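Local atomic coordinates of penicillin-binding protein A (Mycobacterium tuberculosis, PDB entry 3UPP), a protein that probably cross-links the peptide stems of cell-wall peptidoglycan as a penicillin-sensitive D,D-transpeptidase and takes part in the regulation of cell length. Residues 334-339 against 356-361; 131-136 against 427-432. All coordinates share one frame; numbering follows the deposited sequence.

Contact 1 (334-339 against 356-361); sequences MRPYLV and YQQRRA
Met334 reaches over the start of strand 357-360 with a chain bent at both chi2 and chi3, a shape that lays its thioether along the neighbouring backbone. SD of Met334 settles 3.6 Å from CG of Gln357, its partner in an antiparallel non-hydrogen-bonded pair, and the methyl CE of Met334 ends 3.6 Å from the carbonyl carbon C of Tyr356. At Arg335 the backbone takes over: its N donates to O of Tyr356 at 3.1 Å, an almost straight bond (170°). The Arg335 side chain leaves with CG anti to the backbone N (chi1 178°) and runs across the phenol, CB standing over one face of the Tyr356 ring at 4.1 Å from its centroid in a CH-pi contact. Farther out, NH1 of Arg335 makes a weak, bent bond of 3.0 Å to OH of Tyr356, guanidinium and ring planes standing 71° apart, while NH2 is held by the carbonyl O of Pro284. From strand 357-360 the amide of Gln358 lies against the aliphatic root of the same arginine, NE2 coming 3.4 Å from CG of Arg335. Pro336 closes the contact, its CD meeting OE1 of Gln358 at van der Waals range. Beyond one firm backbone bond and one weak side-chain bond, this surface end of a two-stranded antiparallel ribbon is packing of long side chains and a tyrosine ring, probably much of it dispersive.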
# COMPACT_ATOMS: atom_id res chain seq x y z
N MET A 334 13.25 2.42 -4.34
CA MET A 334 13.92 1.56 -3.38
C MET A 334 13.05 0.32 -3.20
O MET A 334 11.83 0.40 -3.23
CB MET A 334 14.12 2.28 -2.04
CG MET A 334 14.99 3.53 -2.13
SD MET A 334 16.60 3.28 -2.93
CE MET A 334 17.52 2.47 -1.63
N ARG A 335 13.69 -0.82 -3.03
CA ARG A 335 13.02 -2.08 -2.84
C ARG A 335 12.36 -2.06 -1.47
O ARG A 335 13.06 -1.88 -0.46
CB ARG A 335 14.04 -3.21 -2.91
CG ARG A 335 13.48 -4.58 -2.69
CD ARG A 335 14.38 -5.40 -1.80
NE ARG A 335 13.76 -6.67 -1.46
CZ ARG A 335 14.12 -7.87 -1.92
NH1 ARG A 335 15.15 -8.01 -2.76
NH2 ARG A 335 13.45 -8.95 -1.52
N PRO A 336 11.01 -2.20 -1.42
CA PRO A 336 10.32 -2.14 -0.15
C PRO A 336 10.59 -3.38 0.72
O PRO A 336 10.64 -4.51 0.22
CB PRO A 336 8.85 -2.04 -0.55
CG PRO A 336 8.77 -2.59 -1.90
CD PRO A 336 10.09 -2.41 -2.55
N TYR A 337 10.77 -3.16 2.02
CA TYR A 337 10.99 -4.25 2.96
C TYR A 337 10.33 -3.97 4.28
O TYR A 337 10.24 -2.80 4.72
CB TYR A 337 12.47 -4.53 3.15
CG TYR A 337 13.28 -3.41 3.77
CD1 TYR A 337 13.71 -3.50 5.10
CD2 TYR A 337 13.64 -2.27 3.03
CE1 TYR A 337 14.47 -2.49 5.68
CE2 TYR A 337 14.40 -1.25 3.60
CZ TYR A 337 14.81 -1.37 4.93
OH TYR A 337 15.57 -0.38 5.51
N LEU A 338 9.87 -5.05 4.91
CA LEU A 338 9.12 -5.01 6.15
C LEU A 338 9.96 -5.37 7.38
O LEU A 338 9.59 -5.04 8.51
CB LEU A 338 7.90 -5.92 6.04
CG LEU A 338 6.91 -5.91 7.22
CD1 LEU A 338 6.42 -4.47 7.49
CD2 LEU A 338 5.74 -6.84 6.97
N VAL A 339 11.08 -6.07 7.16
CA VAL A 339 11.96 -6.53 8.25
C VAL A 339 13.26 -5.73 8.31
O VAL A 339 14.11 -5.82 7.42
CB VAL A 339 12.27 -8.07 8.15
CG1 VAL A 339 13.20 -8.52 9.28
CG2 VAL A 339 10.98 -8.86 8.19
N TYR A 356 18.38 -1.09 -1.09
CA TYR A 356 18.94 -1.15 -2.44
C TYR A 356 18.00 -0.60 -3.51
O TYR A 356 16.77 -0.69 -3.40
CB TYR A 356 19.52 -2.55 -2.79
CG TYR A 356 18.60 -3.58 -3.41
CD1 TYR A 356 18.19 -4.70 -2.67
CD2 TYR A 356 18.19 -3.48 -4.75
CE1 TYR A 356 17.36 -5.69 -3.24
CE2 TYR A 356 17.36 -4.44 -5.33
CZ TYR A 356 16.94 -5.55 -4.57
OH TYR A 356 16.12 -6.51 -5.14
N GLN A 357 18.60 0.00 -4.54
CA GLN A 357 17.85 0.71 -5.57
C GLN A 357 17.41 -0.25 -6.66
O GLN A 357 18.22 -0.71 -7.45
CB GLN A 357 18.67 1.85 -6.16
CG GLN A 357 19.40 2.65 -5.11
CD GLN A 357 20.11 3.85 -5.68
OE1 GLN A 357 20.32 3.95 -6.90
NE2 GLN A 357 20.48 4.78 -4.81
N GLN A 358 16.13 -0.56 -6.66
CA GLN A 358 15.58 -1.51 -7.60
C GLN A 358 15.81 -1.03 -9.02
O GLN A 358 16.26 -1.80 -9.88
CB GLN A 358 14.10 -1.69 -7.31
CG GLN A 358 13.67 -3.14 -7.28
CD GLN A 358 12.45 -3.36 -6.41
OE1 GLN A 358 11.61 -2.47 -6.24
NE2 GLN A 358 12.35 -4.57 -5.85
N ARG A 359 15.53 0.26 -9.27
CA ARG A 359 15.67 0.87 -10.59
C ARG A 359 15.39 2.38 -10.58
O ARG A 359 14.95 2.94 -9.57
CB ARG A 359 14.74 0.21 -11.61
CG ARG A 359 13.26 0.48 -11.37
CD ARG A 359 12.42 -0.61 -11.98
NE ARG A 359 11.55 -1.20 -10.97
CZ ARG A 359 10.93 -2.37 -11.07
NH1 ARG A 359 11.06 -3.12 -12.17
NH2 ARG A 359 10.17 -2.78 -10.07
N ARG A 360 15.63 3.00 -11.73
CA ARG A 360 15.23 4.37 -12.00
C ARG A 360 14.01 4.36 -12.93
O ARG A 360 14.10 3.88 -14.07
CB ARG A 360 16.39 5.16 -12.61
CG ARG A 360 16.03 6.59 -12.93
CD ARG A 360 17.22 7.46 -13.26
NE ARG A 360 17.94 7.93 -12.07
CZ ARG A 360 17.52 8.89 -11.25
NH1 ARG A 360 18.27 9.26 -10.22
NH2 ARG A 360 16.34 9.46 -11.42
N ALA A 361 12.89 4.88 -12.42
CA ALA A 361 11.64 4.96 -13.18
C ALA A 361 11.64 6.16 -14.15
O ALA A 361 11.34 6.02 -15.34
CB ALA A 361 10.45 5.03 -12.25

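Contact 2 (131-136 against 427-432); sequences GAVVAL and VAVLVE
Ala132 and Val134 zip strand 131-136 to strand 425-431 by pairing with Leu430 and Ala428. Each hydrogen-bonded pair closes a ring of two backbone bonds, such as Leu430 N to Ala132 O at 2.9 Å and Val134 N to Ala428 O at 3.0 Å. Between the rings, CA of Val133 adds a C-H...O contact to O of Ala428. At the end of the ladder CA of Gly131 approaches O of Leu430 to 3.3 Å; the absence of a side chain lets this CA come so close, and its positive phi (148°) is one that glycine readily adopts. The Leu430 side chain starts with CB 4.1 Å from O of Ala132. Its CG is anti to the backbone N (chi1 179°), and beyond it CD1 of Leu430 drops back to CA of Gly131 at 4.0 Å; the side chain as a whole also touches Tyr189, His411 and Trp413. On the opposite face Val133 and Val429 lie side by side, CG2 to CG2 4.2 Å apart. These are inner strands of the transpeptidase five-stranded antiparallel sheet, between 143-149 and 411-418: helix 442-457 packs on Val133, Val427 and Val429, and helix 317-328 on Ala132 and Ala428.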
# COMPACT_ATOMS: atom_id res chain seq x y z
N GLY A 131 -10.48 -1.38 3.21
CA GLY A 131 -9.36 -1.03 2.32
C GLY A 131 -7.97 -1.15 2.91
O GLY A 131 -7.74 -1.97 3.78
N ALA A 132 -7.03 -0.32 2.44
CA ALA A 132 -5.62 -0.40 2.85
C ALA A 132 -4.95 0.95 3.02
O ALA A 132 -5.30 1.92 2.34
CB ALA A 132 -4.83 -1.24 1.84
N VAL A 133 -3.99 1.02 3.94
CA VAL A 133 -3.05 2.14 4.03
C VAL A 133 -1.62 1.59 4.05
O VAL A 133 -1.30 0.68 4.81
CB VAL A 133 -3.30 3.02 5.28
CG1 VAL A 133 -2.28 4.16 5.38
CG2 VAL A 133 -4.72 3.58 5.27
N VAL A 134 -0.77 2.12 3.16
CA VAL A 134 0.65 1.77 3.10
C VAL A 134 1.43 3.06 3.21
O VAL A 134 1.11 4.04 2.54
CB VAL A 134 1.01 1.10 1.75
CG1 VAL A 134 2.50 0.75 1.69
CG2 VAL A 134 0.16 -0.13 1.49
N ALA A 135 2.43 3.08 4.07
CA ALA A 135 3.33 4.23 4.17
C ALA A 135 4.76 3.73 3.98
O ALA A 135 5.14 2.68 4.54
CB ALA A 135 3.17 4.94 5.52
N LEU A 136 5.53 4.45 3.17
CA LEU A 136 6.92 4.10 2.84
C LEU A 136 7.87 5.22 3.23
O LEU A 136 7.47 6.39 3.25
CB LEU A 136 7.08 3.84 1.33
CG LEU A 136 6.19 2.78 0.68
CD1 LEU A 136 6.40 2.76 -0.81
CD2 LEU A 136 6.44 1.41 1.28
N VAL A 427 2.63 7.84 1.06
CA VAL A 427 1.50 7.00 1.43
C VAL A 427 0.65 6.66 0.23
O VAL A 427 0.63 7.41 -0.75
CB VAL A 427 0.61 7.64 2.55
CG1 VAL A 427 1.44 7.96 3.78
CG2 VAL A 427 -0.11 8.91 2.04
N ALA A 428 -0.03 5.52 0.30
CA ALA A 428 -1.21 5.26 -0.51
C ALA A 428 -2.34 4.88 0.45
O ALA A 428 -2.12 4.14 1.40
CB ALA A 428 -0.96 4.17 -1.53
N VAL A 429 -3.52 5.44 0.20
CA VAL A 429 -4.75 5.10 0.91
C VAL A 429 -5.73 4.60 -0.14
O VAL A 429 -6.02 5.28 -1.12
CB VAL A 429 -5.39 6.33 1.63
CG1 VAL A 429 -6.72 5.99 2.24
CG2 VAL A 429 -4.46 6.89 2.70
N LEU A 430 -6.22 3.38 0.05
CA LEU A 430 -7.28 2.83 -0.76
C LEU A 430 -8.48 2.63 0.17
O LEU A 430 -8.39 1.91 1.15
CB LEU A 430 -6.84 1.50 -1.40
CG LEU A 430 -7.82 0.72 -2.29
CD1 LEU A 430 -8.55 -0.33 -1.49
CD2 LEU A 430 -8.81 1.59 -3.08
N VAL A 431 -9.58 3.31 -0.12
CA VAL A 431 -10.81 3.06 0.59
C VAL A 431 -11.63 2.26 -0.41
O VAL A 431 -12.09 2.78 -1.45
CB VAL A 431 -11.50 4.36 1.07
CG1 VAL A 431 -12.90 4.09 1.55
CG2 VAL A 431 -10.69 5.01 2.18
N GLU A 432 -11.76 0.97 -0.11
CA GLU A 432 -12.36 0.01 -1.02
C GLU A 432 -13.88 0.20 -1.01
O GLU A 432 -14.51 0.26 0.06
CB GLU A 432 -11.98 -1.42 -0.61
CG GLU A 432 -12.47 -2.46 -1.59
CD GLU A 432 -12.25 -3.87 -1.12
OE1 GLU A 432 -13.11 -4.73 -1.40
OE2 GLU A 432 -11.22 -4.14 -0.48

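How the contacts relate
Contact 2 belongs to the core of the transpeptidase fold and joins strands almost three hundred residues apart, whereas contact 1 is a small antiparallel pairing at the surface, whose segments fall within that long span. The two share no strand, and their centres lie 18 Å apart, with nearest atoms about 5 Å from each other. Helix 317-328 links them: Glu322 touches Pro336 and Gln358 of the first and Leu136 of the second. Chemistry follows position. The buried pair is held by regular backbone bonds and small aliphatic side chains, while the outer pair has a single backbone bond across its segments and otherwise uses long polar or sulfur-bearing chains and an aromatic ring. The side chain of Leu430 in contact 2 is about 11 Å from the bound, opened cefotaxime.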